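Local structure of uncharacterized hypothetical protein (Parabacteroides merdae, 4EI0) at residues I36-A41 and L110-I115; A291-N296 and V305-Y310. The protein is of unknown function, belongs to the DUF4466 family, and is built largely of antiparallel beta-sheets. All coordinates share one frame; numbering follows the deposited sequence.

Contact 1: residues I36-A41 and L110-I115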
# COMPACT_ATOMS: atom_id res chain seq x y z
N ILE B 36 5.62 23.54 3.57
CA ILE B 36 6.70 22.65 3.13
C ILE B 36 6.19 21.25 3.49
O ILE B 36 5.80 20.97 4.64
CB ILE B 36 8.04 22.88 3.83
CG1 ILE B 36 8.39 24.36 3.84
CG2 ILE B 36 9.14 22.04 3.20
CD1 ILE B 36 9.76 24.66 4.38
N GLU B 37 6.13 20.41 2.48
CA GLU B 37 5.54 19.08 2.58
C GLU B 37 6.61 18.00 2.55
O GLU B 37 7.51 18.04 1.70
CB GLU B 37 4.63 18.85 1.40
CG GLU B 37 3.88 17.54 1.49
CD GLU B 37 3.03 17.28 0.26
OE1 GLU B 37 2.69 18.24 -0.47
OE2 GLU B 37 2.70 16.11 0.03
N PHE B 38 6.47 17.04 3.45
CA PHE B 38 7.43 15.95 3.62
C PHE B 38 6.66 14.60 3.57
O PHE B 38 5.49 14.55 3.96
CB PHE B 38 8.18 16.08 4.95
CG PHE B 38 9.08 17.28 5.06
CD1 PHE B 38 8.58 18.49 5.45
CD2 PHE B 38 10.40 17.18 4.75
CE1 PHE B 38 9.42 19.59 5.55
CE2 PHE B 38 11.25 18.27 4.83
CZ PHE B 38 10.75 19.48 5.24
N ALA B 39 7.31 13.54 3.10
CA ALA B 39 6.75 12.18 3.12
C ALA B 39 7.67 11.36 4.01
O ALA B 39 8.83 11.14 3.66
CB ALA B 39 6.68 11.59 1.72
N TYR B 40 7.18 10.97 5.18
CA TYR B 40 7.96 10.29 6.22
C TYR B 40 7.56 8.80 6.19
O TYR B 40 6.43 8.48 6.54
CB TYR B 40 7.68 10.84 7.58
CG TYR B 40 8.50 10.25 8.74
CD1 TYR B 40 9.85 10.00 8.61
CD2 TYR B 40 7.90 9.99 9.97
CE1 TYR B 40 10.59 9.46 9.67
CE2 TYR B 40 8.64 9.49 11.05
CZ TYR B 40 9.99 9.23 10.89
OH TYR B 40 10.73 8.73 11.96
N ALA B 41 8.50 7.94 5.78
CA ALA B 41 8.32 6.49 5.66
C ALA B 41 8.90 5.79 6.86
O ALA B 41 10.03 6.07 7.26
CB ALA B 41 9.01 5.98 4.40
N LEU B 110 3.59 8.75 6.00
CA LEU B 110 2.72 9.81 6.43
C LEU B 110 3.26 11.09 5.88
O LEU B 110 4.48 11.26 5.80
CB LEU B 110 2.69 9.94 7.95
CG LEU B 110 2.10 8.77 8.77
CD1 LEU B 110 2.33 9.11 10.23
CD2 LEU B 110 0.62 8.55 8.43
N ARG B 111 2.34 11.97 5.47
CA ARG B 111 2.69 13.32 4.98
C ARG B 111 2.59 14.33 6.07
O ARG B 111 1.57 14.40 6.78
CB ARG B 111 1.79 13.66 3.84
CG ARG B 111 2.11 12.78 2.64
CD ARG B 111 1.15 13.00 1.50
NE ARG B 111 1.48 12.05 0.47
CZ ARG B 111 0.71 11.77 -0.56
NH1 ARG B 111 -0.46 12.37 -0.70
NH2 ARG B 111 1.11 10.87 -1.43
N TYR B 112 3.66 15.10 6.25
CA TYR B 112 3.72 16.20 7.21
C TYR B 112 3.76 17.51 6.44
O TYR B 112 4.52 17.64 5.46
CB TYR B 112 4.96 16.06 8.07
CG TYR B 112 5.36 17.26 8.91
CD1 TYR B 112 4.70 17.59 10.08
CD2 TYR B 112 6.47 18.01 8.58
CE1 TYR B 112 5.07 18.67 10.85
CE2 TYR B 112 6.85 19.10 9.33
CZ TYR B 112 6.16 19.41 10.47
OH TYR B 112 6.57 20.45 11.24
N TYR B 113 2.96 18.45 6.91
CA TYR B 113 2.81 19.78 6.33
C TYR B 113 3.23 20.82 7.37
O TYR B 113 2.61 20.93 8.42
CB TYR B 113 1.36 19.97 5.92
CG TYR B 113 0.94 19.03 4.83
CD1 TYR B 113 1.11 19.36 3.50
CD2 TYR B 113 0.37 17.81 5.13
CE1 TYR B 113 0.71 18.51 2.49
CE2 TYR B 113 -0.03 16.95 4.14
CZ TYR B 113 0.14 17.30 2.83
OH TYR B 113 -0.22 16.41 1.90
N TYR B 114 4.33 21.52 7.10
CA TYR B 114 4.79 22.59 7.93
C TYR B 114 4.28 23.88 7.29
O TYR B 114 4.63 24.15 6.14
CB TYR B 114 6.29 22.62 7.97
CG TYR B 114 6.91 23.75 8.71
CD1 TYR B 114 7.00 23.73 10.09
CD2 TYR B 114 7.50 24.82 8.05
CE1 TYR B 114 7.64 24.74 10.80
CE2 TYR B 114 8.15 25.85 8.76
CZ TYR B 114 8.20 25.82 10.12
OH TYR B 114 8.82 26.79 10.83
N ILE B 115 3.49 24.67 8.02
CA ILE B 115 3.01 25.97 7.48
C ILE B 115 4.04 27.00 7.97
O ILE B 115 4.25 27.15 9.15
CB ILE B 115 1.59 26.32 7.92
CG1 ILE B 115 0.59 25.20 7.62
CG2 ILE B 115 1.10 27.57 7.18
CD1 ILE B 115 0.48 24.82 6.15
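Phe38 meets the Tyr112 ring at its edge, with Phe38 CD1 lying in the plane of that ring and 3.8 Å from Tyr112 CD2, while one face of the same ring has Tyr114 N above its rim. The two aromatic side chains run side by side on the inner surface of a beta-sandwich, illustrating how neighbouring antiparallel strands can present one largely aromatic layer to an opposing sheet. Phe127 of strand 124-133 receives much of that layer: it meets the Phe38 ring and packs edge-to-face with Tyr114. Leu110 likewise faces inward and touches Ala54 of strand 51-58.

The other surface carries Glu37, Ala39, Arg111 and Tyr113, and its chemistry is more polar. The Tyr113 ring takes the Glu37 chain alongside it, with Glu37 CD 3.4 Å from Tyr113 CE1 and the carboxylate plane turned 37° from the ring. Glu37 reaches this position because CG is anti to the backbone N (chi1 -175°) and the rest of the chain stays extended. Its OE2 is 4.3 Å from Arg111 NE but well out of the guanidinium plane, so any attraction is probably of charges alone. Each has a firmer mate elsewhere, Glu37 in Arg23 and Arg111 in Asp81.

Six backbone hydrogen bonds join the strands; among them Tyr40 N reaches Leu110 O at 2.8 Å, nearly straight at 172°.

Contact 2: residues A291-N296 and V305-Y310; sequences AYVYIN and VSVKRY
Asn296 OD1 accepts a short hydrogen bond of 2.5 Å from Ser306 OG, a side-chain link added to the backbone ladder of a beta hairpin formed by strands 289-299 and 302-311. The hydroxyl approaches the amide oxygen at a C=O...O angle of 122°, tilted 16° from the carbonyl plane. Tyr292 pairs with Lys308 and Tyr294 with Ser306 through two backbone bonds each; Tyr294 N to Ser306 O measures 2.8 Å.

On the surface bearing the valines, Val293 CG1, placed anti to the backbone N (chi1 -178°), touches both Val305 CB and Val307 CG2 at 4.1 Å. Ile295 CD1 reaches over to Val305 CG1 at 3.7 Å, and Ala291 CB fits beside Val307 CG1, making a continuous apolar strip.

The second shell fixes the polar groups. Ser306 OG also bonds to Asn156 N of strand 152-159, and Asn296 ND2, which lies in plane at the edge of the Tyr294 ring, binds Leu245 O. A leucine in place of Asn296 would probably leave the Ser306 hydroxyl without this acceptor and Leu245 O without this amide donor. On the same surface the Tyr294 hydroxyl bonds to Gln241, and one pair farther on Lys308 NZ forms a salt bridge with Asp242.

Between the rungs, Val307 CA directs a CA-H...O contact to Tyr292 O at 3.2 Å.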
# COMPACT_ATOMS: atom_id res chain seq x y z
N ALA B 291 8.78 44.61 -6.57
CA ALA B 291 7.69 43.63 -6.70
C ALA B 291 7.61 43.20 -8.15
O ALA B 291 8.14 43.88 -9.05
CB ALA B 291 6.37 44.25 -6.27
N TYR B 292 6.93 42.09 -8.38
CA TYR B 292 6.59 41.65 -9.72
C TYR B 292 5.09 41.44 -9.71
O TYR B 292 4.57 40.63 -8.90
CB TYR B 292 7.34 40.34 -10.12
CG TYR B 292 6.96 39.83 -11.49
CD1 TYR B 292 7.26 40.57 -12.62
CD2 TYR B 292 6.26 38.65 -11.65
CE1 TYR B 292 6.89 40.15 -13.89
CE2 TYR B 292 5.91 38.21 -12.94
CZ TYR B 292 6.17 38.98 -14.04
OH TYR B 292 5.86 38.56 -15.32
N VAL B 293 4.40 42.16 -10.58
CA VAL B 293 2.95 42.07 -10.75
C VAL B 293 2.65 41.25 -12.02
O VAL B 293 3.15 41.57 -13.09
CB VAL B 293 2.35 43.46 -10.90
CG1 VAL B 293 0.82 43.37 -11.02
CG2 VAL B 293 2.85 44.37 -9.78
N TYR B 294 1.92 40.14 -11.88
CA TYR B 294 1.65 39.24 -13.01
C TYR B 294 0.18 39.34 -13.32
O TYR B 294 -0.63 39.30 -12.41
CB TYR B 294 2.02 37.78 -12.65
CG TYR B 294 1.65 36.82 -13.75
CD1 TYR B 294 2.37 36.81 -14.92
CD2 TYR B 294 0.58 35.94 -13.63
CE1 TYR B 294 2.07 35.94 -15.96
CE2 TYR B 294 0.25 35.08 -14.67
CZ TYR B 294 1.01 35.06 -15.82
OH TYR B 294 0.69 34.29 -16.90
N ILE B 295 -0.16 39.50 -14.58
CA ILE B 295 -1.56 39.57 -15.02
C ILE B 295 -2.05 38.17 -15.35
O ILE B 295 -1.75 37.63 -16.41
CB ILE B 295 -1.74 40.49 -16.24
CG1 ILE B 295 -1.08 41.87 -16.02
CG2 ILE B 295 -3.22 40.64 -16.61
CD1 ILE B 295 -1.48 42.66 -14.81
N ASN B 296 -2.79 37.55 -14.44
CA ASN B 296 -3.32 36.20 -14.64
C ASN B 296 -4.38 36.16 -15.74
O ASN B 296 -4.41 35.22 -16.54
CB ASN B 296 -3.95 35.64 -13.34
CG ASN B 296 -2.98 35.54 -12.19
OD1 ASN B 296 -2.97 36.40 -11.32
ND2 ASN B 296 -2.23 34.45 -12.13
N VAL B 305 -4.68 39.90 -10.82
CA VAL B 305 -3.22 40.01 -10.66
C VAL B 305 -2.77 39.13 -9.52
O VAL B 305 -3.54 38.84 -8.62
CB VAL B 305 -2.76 41.47 -10.46
CG1 VAL B 305 -3.26 42.39 -11.56
CG2 VAL B 305 -3.18 42.01 -9.10
N SER B 306 -1.52 38.70 -9.59
CA SER B 306 -0.81 38.05 -8.51
C SER B 306 0.57 38.71 -8.36
O SER B 306 1.17 39.07 -9.35
CB SER B 306 -0.65 36.59 -8.84
OG SER B 306 -1.93 36.00 -9.04
N VAL B 307 1.08 38.85 -7.15
CA VAL B 307 2.28 39.70 -6.89
C VAL B 307 3.20 39.01 -5.93
O VAL B 307 2.75 38.44 -4.94
CB VAL B 307 1.85 41.07 -6.29
CG1 VAL B 307 3.04 41.95 -5.91
CG2 VAL B 307 0.88 41.79 -7.21
N LYS B 308 4.49 39.00 -6.26
CA LYS B 308 5.56 38.75 -5.32
C LYS B 308 6.19 40.07 -4.98
O LYS B 308 6.36 40.92 -5.86
CB LYS B 308 6.60 37.84 -5.90
CG LYS B 308 6.22 36.37 -5.81
CD LYS B 308 7.18 35.45 -6.52
CE LYS B 308 6.92 33.96 -6.23
NZ LYS B 308 7.89 33.08 -6.91
N ARG B 309 6.47 40.28 -3.70
CA ARG B 309 7.15 41.54 -3.23
C ARG B 309 8.36 41.19 -2.38
O ARG B 309 8.35 40.20 -1.65
CB ARG B 309 6.17 42.38 -2.43
CG ARG B 309 6.70 43.73 -1.97
CD ARG B 309 5.79 44.45 -0.99
NE ARG B 309 5.73 43.76 0.29
CZ ARG B 309 5.06 44.18 1.36
NH1 ARG B 309 4.41 45.33 1.35
NH2 ARG B 309 5.06 43.43 2.47
N TYR B 310 9.42 42.00 -2.48
CA TYR B 310 10.66 41.77 -1.77
C TYR B 310 11.13 43.12 -1.19
O TYR B 310 11.23 44.11 -1.91
CB TYR B 310 11.71 41.20 -2.74
CG TYR B 310 13.09 40.95 -2.15
CD1 TYR B 310 13.38 39.78 -1.54
CD2 TYR B 310 14.07 41.92 -2.19
CE1 TYR B 310 14.63 39.55 -0.98
CE2 TYR B 310 15.31 41.72 -1.64
CZ TYR B 310 15.58 40.52 -1.01
OH TYR B 310 16.81 40.28 -0.47

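Overall arrangement
The two contacts show one backbone scheme, antiparallel pairing inside a five-stranded sheet, put to use in separate parts of the chain. They share no strands, and their centres lie about 28 Å apart. Contact 1 joins strands distant in sequence, whereas contact 2 is a local hairpin. Both are buried overall, but contact 1 has partly exposed residues along its charged surface and an aromatic surface turned to a partner sheet. Contact 2 is more enclosed, with aliphatic packing on one surface; on the other, tyrosine, serine and lysine groups find polar partners, some in the region of helix 243-246. Across contact 2 a side-chain hydrogen bond supplements the ladder; across contact 1 the hydrogen bonds are all backbone.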